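Side-chain contacts in protein disulfide-isomerase A4 (Rattus norvegicus, PDB 3EC3), which catalyses the rearrangement of disulfide bonds in proteins of the endoplasmic reticulum, the chain here holding only its noncatalytic pair of thioredoxin-like domains: residues N49-R52 with E53-F57; V17-F20 with L21-D25; M79-E82 with K83-S86; G119-T123 with S124-K128; L160-A163 with K164-E168. The protein carries 1 engineered substitution. One frame throughout, in Å; residues are numbered along the deposited sequence.

Overall arrangement
Along the chain contact 2 comes first, then contacts 1, 3, 4 and 5, spread over two thioredoxin-like domains, each built on a mixed five-stranded sheet. In the first, contact 2 ends helix 14-23, contact 1 leads from helix 39-51 to strand 57-60, and contact 3 lies in the loop between strands 75-79 and 93-96. In the second, contact 4 joins strand 118-121 to helix 126-129, and contact 5 closes helix 149-163. The centres of contacts 2 and 3 are about 9 Å apart, those of 1 and 5 about 28 Å, on opposite sides of the chain's centre. Contacts 1, 2 and 3 touch contact 4, and contact 3 touches contact 5, so these places probably help join the two domains.

Contact 1 of 5, residues N49-R52 with E53-F57; sequences NTLR and EDYKF
Leu51 O, near the C-terminal end of helix 39-51, is gripped by two backbone N-H groups of the connection that follows. Tyr55 N, 3.1 Å from Leu51 O, arrives nearly along the C=O axis (168°), whereas Asp54 N, 3.0 Å from the same oxygen, stands above the carbonyl plane. The carbonyl before it is served by water: water 1 donates to Thr50 O at 2.7 Å and accepts from Glu53 N at 2.9 Å, bridging the chain there. Arg52 looks back along the helix instead. Its CG sits between the backbone N and the carbonyl carbon (chi1 75°) and the chain bends at chi3 (-58°), which brings NH1 to within 2.9 Å of Asn49 OD1, a bond lying in both the guanidinium plane and the carbonyl plane. Its NH2 finds Ser5 O. The apolar side of the contact is Leu51, whose CB meets the edge of the Phe57 ring at CZ (3.5 Å) and whose side chain runs beside that of Tyr55, CB to CD1 4.0 Å. Both rings turn an edge to Leu51 O as well, and both touch Ile29 of the neighbouring strand 28-32. These two carbonyls therefore do not go without donors: Leu51 O is met by two N-H groups of the turn itself, Thr50 O by water.

Contact 2 of 5, residues V17-F20 with L21-D25; sequences VQEF and LKDGD
The carboxylates of Glu19 and Asp23, one helical turn apart, are turned only 28° against each other, while their chains cross at a slant. Asp23 OD2 lies 3.5 Å from Glu19 CG, and it is 4.2 Å from Glu19 OE1, two like charges that probably repel somewhat at this exposed surface. The other flat group, the Phe20 ring, leaves the helix in another direction, meeting His58 with the ring planes at about 50° and touching Ile11 and Val28. Leu21, which also touches Val28 of strand 28-32, rests on Val17: the two side chains lie alongside, CD1 of Leu21 3.9 Å from CG1 of Val17, a branch held anti to the backbone N of Val17 (chi1 -178°). Leu21 N also bonds to Val17 O at 3.2 Å, and Asp23 N to Glu19 O at 2.9 Å. Lys22 folds back beside Gln18, but it is modelled too tightly there for its details to be relied on. Gly24 N closes the last turn on Phe20 O (2.9 Å), coming from above the carbonyl plane; the chain then leaves helical geometry, and a beta carbon on Gly24 would run into Phe20 O. Leu21 O and Gly24 O accept hydrogen bonds from Glu82 N and Lys83 NZ. Helix 14-23 connects strands 9-10 and 28-32, which run parallel with strand 57-60 between them, in a beta-alpha-beta crossover, as in thioredoxin-like domains.

Contact 3 of 5, residues M79-E82 with K83-S86; sequences MQPE and KFQS
Pro81 O and Glu82 O each accept a backbone N-H from three residues on, which winds the chain into a short 3-10 turn within the loop between antiparallel strands 75-79 and 93-96 of the first thioredoxin-like domain. Phe84 N lies 2.9 Å from Pro81 O and Gln85 N 3.1 Å from Glu82 O, the latter bond nearly straight (165°); both donors stand above the carbonyl planes they address. The Gln85 side chain runs back across the turn. Extended beyond CG (chi2 170°), it lays its amide against the backbone of Glu82, CD 3.5 Å from Glu82 CA, and NE2 donates to Gln80 O at 3.2 Å, somewhat tilted from both the carbonyl and amide planes. With an alanine at Gln85, Gln80 O would probably lose this N-H donor and the backbone at Glu82 its cover. On another side Pro81 and Phe84 cross, Pro81 CG 3.9 Å from Phe84 CD1. Lys83 CG lies 3.8 Å above the plane of the Phe84 ring, over its centre, and also nears Pro81 CB, while the ammonium end reaches Gly24 O of contact 2. Gln80 turns its NE2 to Ala114 O, so the turn is tied both to the end of helix 14-23 and to the chain after helix 103-113. Water 2 donates to Glu82 O at 2.8 Å, and weakly to Gln85 O.

Contact 4 of 5, residues G119-T123 with S124-K128; sequences GHRKT and SNDAK
Asn125 holds its CG between its own backbone N and carbonyl carbon (chi1 80°), which turns the amide back onto the end of strand 118-121. There ND2 donates to His120 O at 3.0 Å, nearly straight (169°) and in both the carbonyl and amide planes, while OD1 accepts Lys122 N at 3.0 Å from above its own carbonyl plane. Asn125 N in turn reaches Lys122 O at 2.8 Å. Replacing this amide by an alanine is likely to leave His120 O and Lys122 N without their side-chain partner and the turn less firmly held. Asp126 (chi1 58°) sets CB 3.8 Å from Arg121 CG and its OD2 over one guanidinium face, 4.3 Å from NH1, where attraction is by charge alone. Water 3 takes Arg121 NE in plane at 3.2 Å. One side-chain amide thus supplies both donor and acceptor to the backbone between strand and helix, while Arg121 and Asp126 reach Glu182 and Tyr179 of the same domain and Lys122 pairs with Asp25 of the first domain.

Contact 5 of 5, residues L160-A163 with K164-E168; sequences LEVA and KDFPE
Helix 149-163 of the second thioredoxin-like domain ends in a type I beta turn, Ala163 to Phe166, that sends the chain toward strand 170-175. Phe166 N closes it on Ala163 O at 3.1 Å; just before, Asp165 N bonds to Val162 O at 2.9 Å and Lys164 N to Leu160 O. Lys164 folds back over the helix end: its chain is drawn out to a bend at chi4 (54°), and NZ donates to Glu161 O at 3.1 Å, in the carbonyl plane and on a lone pair. The same ammonium forms a salt bridge with Asp165 OD2 (3.3 Å) and a cation-pi contact with Tyr88, so a helix-end carbonyl, an acid and a ring probably share its charge. Asp165 has a second partner in Arg220, while Glu161 bonds to Tyr88. On the apolar side Phe166 crosses Val162 at a slant and packs against helix 216-227 and Phe171. Its CD1 lies 3.8 Å from Val162 CG1, and the ring's edge faces Val162 O in plane, CD1 to O 3.4 Å.

Contact 1 of 5, residues N49-R52 with E53-F57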
loop_
_atom_site.group_PDB
_atom_site.type_symbol
_atom_site.label_atom_id
_atom_site.label_comp_id
_atom_site.label_asym_id
_atom_site.label_seq_id
_atom_site.Cartn_x
_atom_site.Cartn_y
_atom_site.Cartn_z
ATOM N N ASN A 49 0.352 -18.128 -8.433
ATOM C CA ASN A 49 -0.436 -18.402 -9.623
ATOM C C ASN A 49 -1.865 -17.902 -9.455
ATOM O O ASN A 49 -2.420 -17.254 -10.347
ATOM C CB ASN A 49 -0.450 -19.898 -9.972
ATOM C CG ASN A 49 -1.340 -20.175 -11.148
ATOM O OD1 ASN A 49 -1.109 -19.646 -12.244
ATOM N ND2 ASN A 49 -2.420 -20.924 -10.920
ATOM N N THR A 50 -2.435 -18.172 -8.286
ATOM C CA THR A 50 -3.780 -17.743 -7.964
ATOM C C THR A 50 -3.904 -16.223 -7.961
ATOM O O THR A 50 -4.895 -15.670 -8.446
ATOM C CB THR A 50 -4.214 -18.340 -6.610
ATOM O OG1 THR A 50 -4.301 -19.766 -6.741
ATOM C CG2 THR A 50 -5.547 -17.813 -6.178
ATOM N N LEU A 51 -2.893 -15.548 -7.422
ATOM C CA LEU A 51 -2.902 -14.081 -7.314
ATOM C C LEU A 51 -2.235 -13.318 -8.479
ATOM O O LEU A 51 -2.081 -12.096 -8.411
ATOM C CB LEU A 51 -2.290 -13.647 -5.973
ATOM C CG LEU A 51 -2.997 -13.956 -4.652
ATOM C CD1 LEU A 51 -2.136 -13.548 -3.458
ATOM C CD2 LEU A 51 -4.362 -13.229 -4.569
ATOM N N ARG A 52 -1.903 -14.013 -9.562
ATOM C CA ARG A 52 -1.048 -13.446 -10.637
ATOM C C ARG A 52 -1.594 -12.228 -11.405
ATOM O O ARG A 52 -0.812 -11.468 -11.981
ATOM C CB ARG A 52 -0.633 -14.540 -11.645
ATOM C CG ARG A 52 -1.730 -14.981 -12.617
ATOM C CD ARG A 52 -1.304 -16.237 -13.409
ATOM N NE ARG A 52 -0.056 -16.020 -14.163
ATOM C CZ ARG A 52 0.883 -16.941 -14.363
ATOM N NH1 ARG A 52 0.748 -18.163 -13.858
ATOM N NH2 ARG A 52 1.969 -16.636 -15.068
ATOM N N GLU A 53 -2.917 -12.062 -11.427
ATOM C CA GLU A 53 -3.543 -10.921 -12.108
ATOM C C GLU A 53 -3.500 -9.672 -11.214
ATOM O O GLU A 53 -3.564 -8.540 -11.714
ATOM C CB GLU A 53 -4.983 -11.252 -12.514
ATOM C CG GLU A 53 -5.079 -12.384 -13.536
ATOM C CD GLU A 53 -6.500 -12.632 -13.998
ATOM O OE1 GLU A 53 -7.203 -11.644 -14.320
ATOM O OE2 GLU A 53 -6.918 -13.815 -14.060
ATOM N N ASP A 54 -3.369 -9.882 -9.905
ATOM C CA ASP A 54 -3.428 -8.791 -8.931
ATOM C C ASP A 54 -2.085 -8.305 -8.349
ATOM O O ASP A 54 -2.008 -7.169 -7.861
ATOM C CB ASP A 54 -4.394 -9.138 -7.789
ATOM C CG ASP A 54 -5.792 -9.486 -8.288
ATOM O OD1 ASP A 54 -6.257 -8.868 -9.283
ATOM O OD2 ASP A 54 -6.411 -10.388 -7.681
ATOM N N TYR A 55 -1.056 -9.152 -8.399
ATOM C CA TYR A 55 0.282 -8.804 -7.860
ATOM C C TYR A 55 1.401 -9.338 -8.731
ATOM O O TYR A 55 1.211 -10.302 -9.469
ATOM C CB TYR A 55 0.469 -9.385 -6.456
ATOM C CG TYR A 55 -0.579 -8.972 -5.467
ATOM C CD1 TYR A 55 -1.706 -9.771 -5.256
ATOM C CD2 TYR A 55 -0.454 -7.783 -4.735
ATOM C CE1 TYR A 55 -2.674 -9.414 -4.354
ATOM C CE2 TYR A 55 -1.438 -7.409 -3.825
ATOM C CZ TYR A 55 -2.540 -8.241 -3.643
ATOM O OH TYR A 55 -3.514 -7.903 -2.740
ATOM N N LYS A 56 2.586 -8.731 -8.619
ATOM C CA LYS A 56 3.798 -9.290 -9.233
ATOM C C LYS A 56 4.540 -10.062 -8.139
ATOM O O LYS A 56 4.717 -9.529 -7.021
ATOM C CB LYS A 56 4.745 -8.172 -9.706
ATOM C CG LYS A 56 4.215 -7.243 -10.834
ATOM C CD LYS A 56 4.520 -7.828 -12.174
ATOM C CE LYS A 56 3.265 -8.389 -12.812
ATOM N NZ LYS A 56 3.494 -8.786 -14.240
ATOM N N PHE A 57 5.034 -11.251 -8.481
ATOM C CA PHE A 57 5.768 -12.109 -7.536
ATOM C C PHE A 57 7.211 -12.381 -7.977
ATOM O O PHE A 57 7.473 -12.598 -9.199
ATOM C CB PHE A 57 5.004 -13.439 -7.441
ATOM C CG PHE A 57 3.670 -13.310 -6.762
ATOM C CD1 PHE A 57 2.539 -12.941 -7.486
ATOM C CD2 PHE A 57 3.540 -13.566 -5.395
ATOM C CE1 PHE A 57 1.296 -12.820 -6.856
ATOM C CE2 PHE A 57 2.296 -13.480 -4.761
ATOM C CZ PHE A 57 1.167 -13.081 -5.503
HETATM O O HOH W 1 -5.003 -13.700 -10.247
#

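Contact 2 of 5, residues V17-F20 with L21-D25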
loop_
_atom_site.group_PDB
_atom_site.type_symbol
_atom_site.label_atom_id
_atom_site.label_comp_id
_atom_site.label_asym_id
_atom_site.label_seq_id
_atom_site.Cartn_x
_atom_site.Cartn_y
_atom_site.Cartn_z
ATOM N N VAL A 17 16.861 -6.225 -6.443
ATOM C CA VAL A 17 16.048 -5.917 -5.235
ATOM C C VAL A 17 16.176 -4.434 -4.851
ATOM O O VAL A 17 15.182 -3.794 -4.565
ATOM C CB VAL A 17 16.482 -6.782 -4.043
ATOM C CG1 VAL A 17 15.587 -6.468 -2.804
ATOM C CG2 VAL A 17 16.424 -8.243 -4.402
ATOM N N GLN A 18 17.390 -3.896 -4.872
ATOM C CA GLN A 18 17.608 -2.444 -4.644
ATOM C C GLN A 18 16.795 -1.551 -5.586
ATOM O O GLN A 18 16.143 -0.590 -5.173
ATOM C CB GLN A 18 19.107 -2.143 -4.698
ATOM C CG GLN A 18 19.865 -2.835 -3.511
ATOM C CD GLN A 18 21.397 -2.773 -3.635
ATOM O OE1 GLN A 18 21.950 -2.898 -4.708
ATOM N NE2 GLN A 18 22.074 -2.601 -2.507
ATOM N N GLU A 19 16.772 -1.904 -6.863
ATOM C CA GLU A 19 15.981 -1.174 -7.845
ATOM C C GLU A 19 14.456 -1.248 -7.573
ATOM O O GLU A 19 13.734 -0.272 -7.736
ATOM C CB GLU A 19 16.323 -1.695 -9.239
ATOM C CG GLU A 19 15.437 -1.202 -10.368
ATOM C CD GLU A 19 15.848 -1.823 -11.695
ATOM O OE1 GLU A 19 16.603 -1.165 -12.432
ATOM O OE2 GLU A 19 15.475 -2.994 -11.955
ATOM N N PHE A 20 13.973 -2.390 -7.142
ATOM C CA PHE A 20 12.576 -2.504 -6.763
ATOM C C PHE A 20 12.221 -1.535 -5.626
ATOM O O PHE A 20 11.172 -0.873 -5.660
ATOM C CB PHE A 20 12.258 -3.934 -6.387
ATOM C CG PHE A 20 12.205 -4.868 -7.603
ATOM C CD1 PHE A 20 12.174 -4.337 -8.887
ATOM C CD2 PHE A 20 12.155 -6.220 -7.447
ATOM C CE1 PHE A 20 12.114 -5.156 -10.006
ATOM C CE2 PHE A 20 12.105 -7.049 -8.559
ATOM C CZ PHE A 20 12.071 -6.500 -9.835
ATOM N N LEU A 21 13.117 -1.408 -4.674
ATOM C CA LEU A 21 12.760 -0.662 -3.460
ATOM C C LEU A 21 12.824 0.819 -3.800
ATOM O O LEU A 21 12.059 1.640 -3.309
ATOM C CB LEU A 21 13.688 -1.094 -2.307
ATOM C CG LEU A 21 13.489 -2.587 -1.942
ATOM C CD1 LEU A 21 14.607 -3.179 -1.059
ATOM C CD2 LEU A 21 12.099 -2.873 -1.337
ATOM N N LYS A 22 13.715 1.164 -4.726
ATOM C CA LYS A 22 13.943 2.556 -5.094
ATOM C C LYS A 22 12.953 3.109 -6.105
ATOM O O LYS A 22 12.481 4.252 -5.972
ATOM C CB LYS A 22 15.355 2.676 -5.632
ATOM C CG LYS A 22 16.415 2.751 -4.539
ATOM C CD LYS A 22 16.312 1.599 -3.559
ATOM C CE LYS A 22 17.683 1.186 -3.089
ATOM N NZ LYS A 22 17.601 -0.053 -2.326
ATOM N N ASP A 23 12.598 2.289 -7.078
ATOM C CA ASP A 23 11.873 2.720 -8.266
ATOM C C ASP A 23 10.447 2.282 -8.225
ATOM O O ASP A 23 9.613 2.800 -8.969
ATOM C CB ASP A 23 12.435 2.000 -9.494
ATOM C CG ASP A 23 13.759 2.537 -9.926
ATOM O OD1 ASP A 23 14.299 3.405 -9.205
ATOM O OD2 ASP A 23 14.254 2.047 -10.981
ATOM N N GLY A 24 10.172 1.300 -7.386
ATOM C CA GLY A 24 8.911 0.620 -7.454
ATOM C C GLY A 24 7.778 1.474 -7.022
ATOM O O GLY A 24 7.975 2.438 -6.277
ATOM N N ASP A 25 6.575 1.031 -7.387
ATOM C CA ASP A 25 5.350 1.691 -7.013
ATOM C C ASP A 25 4.388 0.757 -6.378
ATOM O O ASP A 25 3.254 1.134 -6.150
ATOM C CB ASP A 25 4.707 2.363 -8.265
ATOM C CG ASP A 25 3.827 1.390 -9.115
ATOM O OD1 ASP A 25 4.083 0.160 -9.156
ATOM O OD2 ASP A 25 2.861 1.889 -9.764
#

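Contact 3 of 5, residues M79-E82 with K83-S86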
loop_
_atom_site.group_PDB
_atom_site.type_symbol
_atom_site.label_atom_id
_atom_site.label_comp_id
_atom_site.label_asym_id
_atom_site.label_seq_id
_atom_site.Cartn_x
_atom_site.Cartn_y
_atom_site.Cartn_z
HETATM N N MSE A 79 7.919 -6.327 1.154
HETATM C CA MSE A 79 8.521 -5.061 1.457
HETATM C C MSE A 79 7.863 -3.983 0.621
HETATM O O MSE A 79 7.323 -4.267 -0.453
HETATM C CB MSE A 79 10.007 -5.127 1.140
HETATM C CG MSE A 79 10.748 -6.107 2.010
HETATM SE SE MSE A 79 12.613 -6.238 1.435
HETATM C CE MSE A 79 12.321 -7.399 -0.106
ATOM N N GLN A 80 7.871 -2.747 1.111
ATOM C CA GLN A 80 7.335 -1.652 0.308
ATOM C C GLN A 80 8.499 -0.859 -0.284
ATOM O O GLN A 80 9.547 -0.786 0.328
ATOM C CB GLN A 80 6.482 -0.715 1.194
ATOM C CG GLN A 80 5.237 -1.371 1.725
ATOM C CD GLN A 80 4.189 -1.667 0.654
ATOM O OE1 GLN A 80 4.192 -1.096 -0.439
ATOM N NE2 GLN A 80 3.288 -2.566 0.975
ATOM N N PRO A 81 8.275 -0.184 -1.419
ATOM C CA PRO A 81 9.268 0.735 -1.945
ATOM C C PRO A 81 9.568 1.844 -0.884
ATOM O O PRO A 81 8.696 2.119 -0.071
ATOM C CB PRO A 81 8.565 1.382 -3.118
ATOM C CG PRO A 81 7.376 0.561 -3.442
ATOM C CD PRO A 81 7.034 -0.229 -2.213
ATOM N N GLU A 82 10.757 2.437 -0.921
ATOM C CA GLU A 82 11.178 3.453 0.034
ATOM C C GLU A 82 10.125 4.568 0.136
ATOM O O GLU A 82 9.875 5.090 1.232
ATOM C CB GLU A 82 12.495 4.138 -0.408
ATOM C CG GLU A 82 13.793 3.317 -0.294
ATOM C CD GLU A 82 15.110 4.214 -0.142
ATOM O OE1 GLU A 82 15.083 5.454 -0.328
ATOM O OE2 GLU A 82 16.187 3.650 0.205
ATOM N N LYS A 83 9.569 4.986 -1.003
ATOM C CA LYS A 83 8.579 6.115 -0.973
ATOM C C LYS A 83 7.326 5.803 -0.116
ATOM O O LYS A 83 6.600 6.726 0.279
ATOM C CB LYS A 83 8.206 6.501 -2.421
ATOM C CG LYS A 83 7.515 5.353 -3.197
ATOM C CD LYS A 83 6.920 5.807 -4.579
ATOM C CE LYS A 83 8.009 6.303 -5.580
ATOM N NZ LYS A 83 8.960 5.148 -5.892
ATOM N N PHE A 84 7.075 4.526 0.174
ATOM C CA PHE A 84 5.933 4.114 1.022
ATOM C C PHE A 84 6.254 3.613 2.408
ATOM O O PHE A 84 5.325 3.233 3.174
ATOM C CB PHE A 84 4.997 3.134 0.330
ATOM C CG PHE A 84 4.484 3.656 -0.952
ATOM C CD1 PHE A 84 4.504 2.842 -2.084
ATOM C CD2 PHE A 84 4.041 4.994 -1.058
ATOM C CE1 PHE A 84 4.055 3.350 -3.306
ATOM C CE2 PHE A 84 3.598 5.485 -2.274
ATOM C CZ PHE A 84 3.615 4.653 -3.377
ATOM N N GLN A 85 7.545 3.655 2.781
ATOM C CA GLN A 85 7.944 3.179 4.130
ATOM C C GLN A 85 7.587 4.254 5.146
ATOM O O GLN A 85 7.358 5.407 4.770
ATOM C CB GLN A 85 9.474 2.979 4.145
ATOM C CG GLN A 85 9.830 1.772 3.296
ATOM C CD GLN A 85 11.315 1.620 3.044
ATOM O OE1 GLN A 85 12.128 2.435 3.478
ATOM N NE2 GLN A 85 11.667 0.572 2.285
ATOM N N SER A 86 7.588 3.917 6.452
ATOM C CA SER A 86 7.328 4.944 7.473
ATOM C C SER A 86 7.931 4.501 8.782
ATOM O O SER A 86 8.259 3.308 8.957
ATOM C CB SER A 86 5.832 5.225 7.698
ATOM O OG SER A 86 5.240 4.187 8.507
HETATM O O HOH W 2 9.408 7.385 2.851
#

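Contact 4 of 5, residues G119-T123 with S124-K128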
loop_
_atom_site.group_PDB
_atom_site.type_symbol
_atom_site.label_atom_id
_atom_site.label_comp_id
_atom_site.label_asym_id
_atom_site.label_seq_id
_atom_site.Cartn_x
_atom_site.Cartn_y
_atom_site.Cartn_z
ATOM N N GLY A 119 -0.432 4.518 1.253
ATOM C CA GLY A 119 0.004 4.299 -0.117
ATOM C C GLY A 119 -0.549 5.352 -1.040
ATOM O O GLY A 119 -1.169 6.320 -0.587
ATOM N N HIS A 120 -0.319 5.161 -2.337
ATOM C CA HIS A 120 -0.748 6.119 -3.368
ATOM C C HIS A 120 -1.862 5.465 -4.193
ATOM O O HIS A 120 -1.621 4.493 -4.916
ATOM C CB HIS A 120 0.431 6.495 -4.299
ATOM C CG HIS A 120 0.068 7.477 -5.390
ATOM N ND1 HIS A 120 0.932 7.779 -6.416
ATOM C CD2 HIS A 120 -1.046 8.214 -5.605
ATOM C CE1 HIS A 120 0.368 8.661 -7.232
ATOM N NE2 HIS A 120 -0.824 8.967 -6.742
ATOM N N ARG A 121 -3.083 5.965 -4.002
ATOM C CA ARG A 121 -4.259 5.491 -4.742
ATOM C C ARG A 121 -4.261 6.188 -6.095
ATOM O O ARG A 121 -4.192 7.409 -6.176
ATOM C CB ARG A 121 -5.537 5.793 -3.946
ATOM C CG ARG A 121 -6.856 5.487 -4.712
ATOM C CD ARG A 121 -7.970 6.008 -3.840
ATOM N NE ARG A 121 -9.311 5.821 -4.398
ATOM C CZ ARG A 121 -10.103 6.821 -4.764
ATOM N NH1 ARG A 121 -11.322 6.566 -5.205
ATOM N NH2 ARG A 121 -9.678 8.084 -4.674
ATOM N N LYS A 122 -4.306 5.386 -7.150
ATOM C CA LYS A 122 -4.185 5.844 -8.510
ATOM C C LYS A 122 -5.378 5.316 -9.276
ATOM O O LYS A 122 -5.825 4.215 -9.016
ATOM C CB LYS A 122 -2.920 5.257 -9.122
ATOM C CG LYS A 122 -1.647 5.863 -8.594
ATOM C CD LYS A 122 -0.467 5.467 -9.432
ATOM C CE LYS A 122 0.065 4.121 -9.045
ATOM N NZ LYS A 122 1.508 4.063 -9.418
ATOM N N THR A 123 -5.889 6.081 -10.240
ATOM C CA THR A 123 -6.925 5.534 -11.125
ATOM C C THR A 123 -6.519 4.175 -11.755
ATOM O O THR A 123 -7.379 3.339 -12.034
ATOM C CB THR A 123 -7.364 6.544 -12.223
ATOM O OG1 THR A 123 -6.220 7.012 -12.951
ATOM C CG2 THR A 123 -8.102 7.725 -11.607
ATOM N N SER A 124 -5.215 3.951 -11.946
ATOM C CA SER A 124 -4.708 2.656 -12.412
ATOM C C SER A 124 -4.686 1.501 -11.374
ATOM O O SER A 124 -4.598 0.330 -11.739
ATOM C CB SER A 124 -3.338 2.820 -13.082
ATOM O OG SER A 124 -2.354 3.262 -12.164
ATOM N N ASN A 125 -4.793 1.808 -10.092
ATOM C CA ASN A 125 -4.728 0.759 -9.093
ATOM C C ASN A 125 -5.923 0.749 -8.136
ATOM O O ASN A 125 -5.959 -0.061 -7.199
ATOM C CB ASN A 125 -3.381 0.827 -8.323
ATOM C CG ASN A 125 -3.335 1.920 -7.205
ATOM O OD1 ASN A 125 -4.336 2.455 -6.770
ATOM N ND2 ASN A 125 -2.139 2.241 -6.772
ATOM N N ASP A 126 -6.897 1.638 -8.326
ATOM C CA ASP A 126 -7.874 1.780 -7.244
ATOM C C ASP A 126 -8.828 0.589 -7.087
ATOM O O ASP A 126 -9.170 0.218 -5.966
ATOM C CB ASP A 126 -8.564 3.156 -7.195
ATOM C CG ASP A 126 -9.284 3.512 -8.467
ATOM O OD1 ASP A 126 -9.613 2.596 -9.247
ATOM O OD2 ASP A 126 -9.516 4.739 -8.677
ATOM N N ALA A 127 -9.214 -0.039 -8.197
ATOM C CA ALA A 127 -10.033 -1.248 -8.128
ATOM C C ALA A 127 -9.298 -2.443 -7.512
ATOM O O ALA A 127 -9.866 -3.172 -6.709
ATOM C CB ALA A 127 -10.591 -1.602 -9.535
ATOM N N LYS A 128 -8.046 -2.652 -7.910
ATOM C CA LYS A 128 -7.250 -3.782 -7.415
ATOM C C LYS A 128 -6.576 -3.565 -6.063
ATOM O O LYS A 128 -6.248 -4.540 -5.380
ATOM C CB LYS A 128 -6.159 -4.158 -8.415
ATOM C CG LYS A 128 -6.519 -5.351 -9.272
ATOM C CD LYS A 128 -5.450 -5.579 -10.312
ATOM C CE LYS A 128 -5.969 -6.531 -11.377
ATOM N NZ LYS A 128 -5.319 -6.245 -12.673
HETATM O O HOH W 3 -10.580 2.919 -4.565
#

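Contact 5 of 5, residues L160-A163 with K164-E168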
loop_
_atom_site.group_PDB
_atom_site.type_symbol
_atom_site.label_atom_id
_atom_site.label_comp_id
_atom_site.label_asym_id
_atom_site.label_seq_id
_atom_site.Cartn_x
_atom_site.Cartn_y
_atom_site.Cartn_z
ATOM N N LEU A 160 0.086 9.921 7.626
ATOM C CA LEU A 160 0.594 8.767 8.379
ATOM C C LEU A 160 0.373 8.902 9.894
ATOM O O LEU A 160 0.038 7.926 10.615
ATOM C CB LEU A 160 2.091 8.666 8.122
ATOM C CG LEU A 160 2.548 7.952 6.831
ATOM C CD1 LEU A 160 4.008 8.314 6.528
ATOM C CD2 LEU A 160 2.394 6.430 7.017
ATOM N N GLU A 161 0.542 10.122 10.372
ATOM C CA GLU A 161 0.209 10.434 11.782
ATOM C C GLU A 161 -1.219 10.065 12.217
ATOM O O GLU A 161 -1.417 9.671 13.371
ATOM C CB GLU A 161 0.551 11.887 12.107
ATOM C CG GLU A 161 2.050 12.161 11.998
ATOM C CD GLU A 161 2.868 11.400 13.045
ATOM O OE1 GLU A 161 2.492 11.401 14.237
ATOM O OE2 GLU A 161 3.897 10.812 12.702
ATOM N N VAL A 162 -2.198 10.187 11.322
ATOM C CA VAL A 162 -3.565 9.808 11.639
ATOM C C VAL A 162 -3.777 8.329 11.347
ATOM O O VAL A 162 -4.361 7.575 12.151
ATOM C CB VAL A 162 -4.582 10.702 10.855
ATOM C CG1 VAL A 162 -6.033 10.374 11.239
ATOM C CG2 VAL A 162 -4.332 12.216 11.176
ATOM N N ALA A 163 -3.316 7.903 10.172
ATOM C CA ALA A 163 -3.462 6.511 9.759
ATOM C C ALA A 163 -3.059 5.518 10.832
ATOM O O ALA A 163 -3.733 4.494 11.016
ATOM C CB ALA A 163 -2.664 6.263 8.407
ATOM N N LYS A 164 -1.967 5.775 11.551
ATOM C CA LYS A 164 -1.459 4.772 12.510
ATOM C C LYS A 164 -2.415 4.576 13.671
ATOM O O LYS A 164 -2.332 3.569 14.371
ATOM C CB LYS A 164 -0.113 5.188 13.081
ATOM C CG LYS A 164 -0.183 6.434 13.912
ATOM C CD LYS A 164 0.953 6.429 14.928
ATOM C CE LYS A 164 1.282 7.863 15.355
ATOM N NZ LYS A 164 0.056 8.535 15.824
ATOM N N ASP A 165 -3.297 5.548 13.869
ATOM C CA ASP A 165 -4.260 5.521 14.991
ATOM C C ASP A 165 -5.592 4.879 14.650
ATOM O O ASP A 165 -6.408 4.558 15.566
ATOM C CB ASP A 165 -4.489 6.938 15.495
ATOM C CG ASP A 165 -3.334 7.439 16.322
ATOM O OD1 ASP A 165 -2.553 6.600 16.816
ATOM O OD2 ASP A 165 -3.208 8.671 16.478
ATOM N N PHE A 166 -5.815 4.660 13.349
ATOM C CA PHE A 166 -7.060 4.077 12.852
ATOM C C PHE A 166 -6.799 2.876 11.953
ATOM O O PHE A 166 -7.117 2.918 10.749
ATOM C CB PHE A 166 -7.902 5.120 12.122
ATOM C CG PHE A 166 -8.353 6.273 13.025
ATOM C CD1 PHE A 166 -7.570 7.427 13.161
ATOM C CD2 PHE A 166 -9.552 6.191 13.714
ATOM C CE1 PHE A 166 -7.986 8.484 14.011
ATOM C CE2 PHE A 166 -9.996 7.245 14.556
ATOM C CZ PHE A 166 -9.204 8.388 14.704
ATOM N N PRO A 167 -6.211 1.815 12.521
ATOM C CA PRO A 167 -5.896 0.684 11.665
ATOM C C PRO A 167 -7.132 0.052 11.040
ATOM O O PRO A 167 -7.017 -0.740 10.106
ATOM C CB PRO A 167 -5.208 -0.285 12.629
ATOM C CG PRO A 167 -5.774 0.077 14.014
ATOM C CD PRO A 167 -5.790 1.573 13.924
ATOM N N GLU A 168 -8.306 0.369 11.584
ATOM C CA GLU A 168 -9.563 -0.182 11.093
ATOM C C GLU A 168 -10.017 0.446 9.756
ATOM O O GLU A 168 -10.937 -0.090 9.082
ATOM C CB GLU A 168 -10.653 0.022 12.145
ATOM C CG GLU A 168 -10.978 1.503 12.399
ATOM C CD GLU A 168 -10.198 2.099 13.577
ATOM O OE1 GLU A 168 -9.107 1.579 13.919
ATOM O OE2 GLU A 168 -10.697 3.067 14.187
#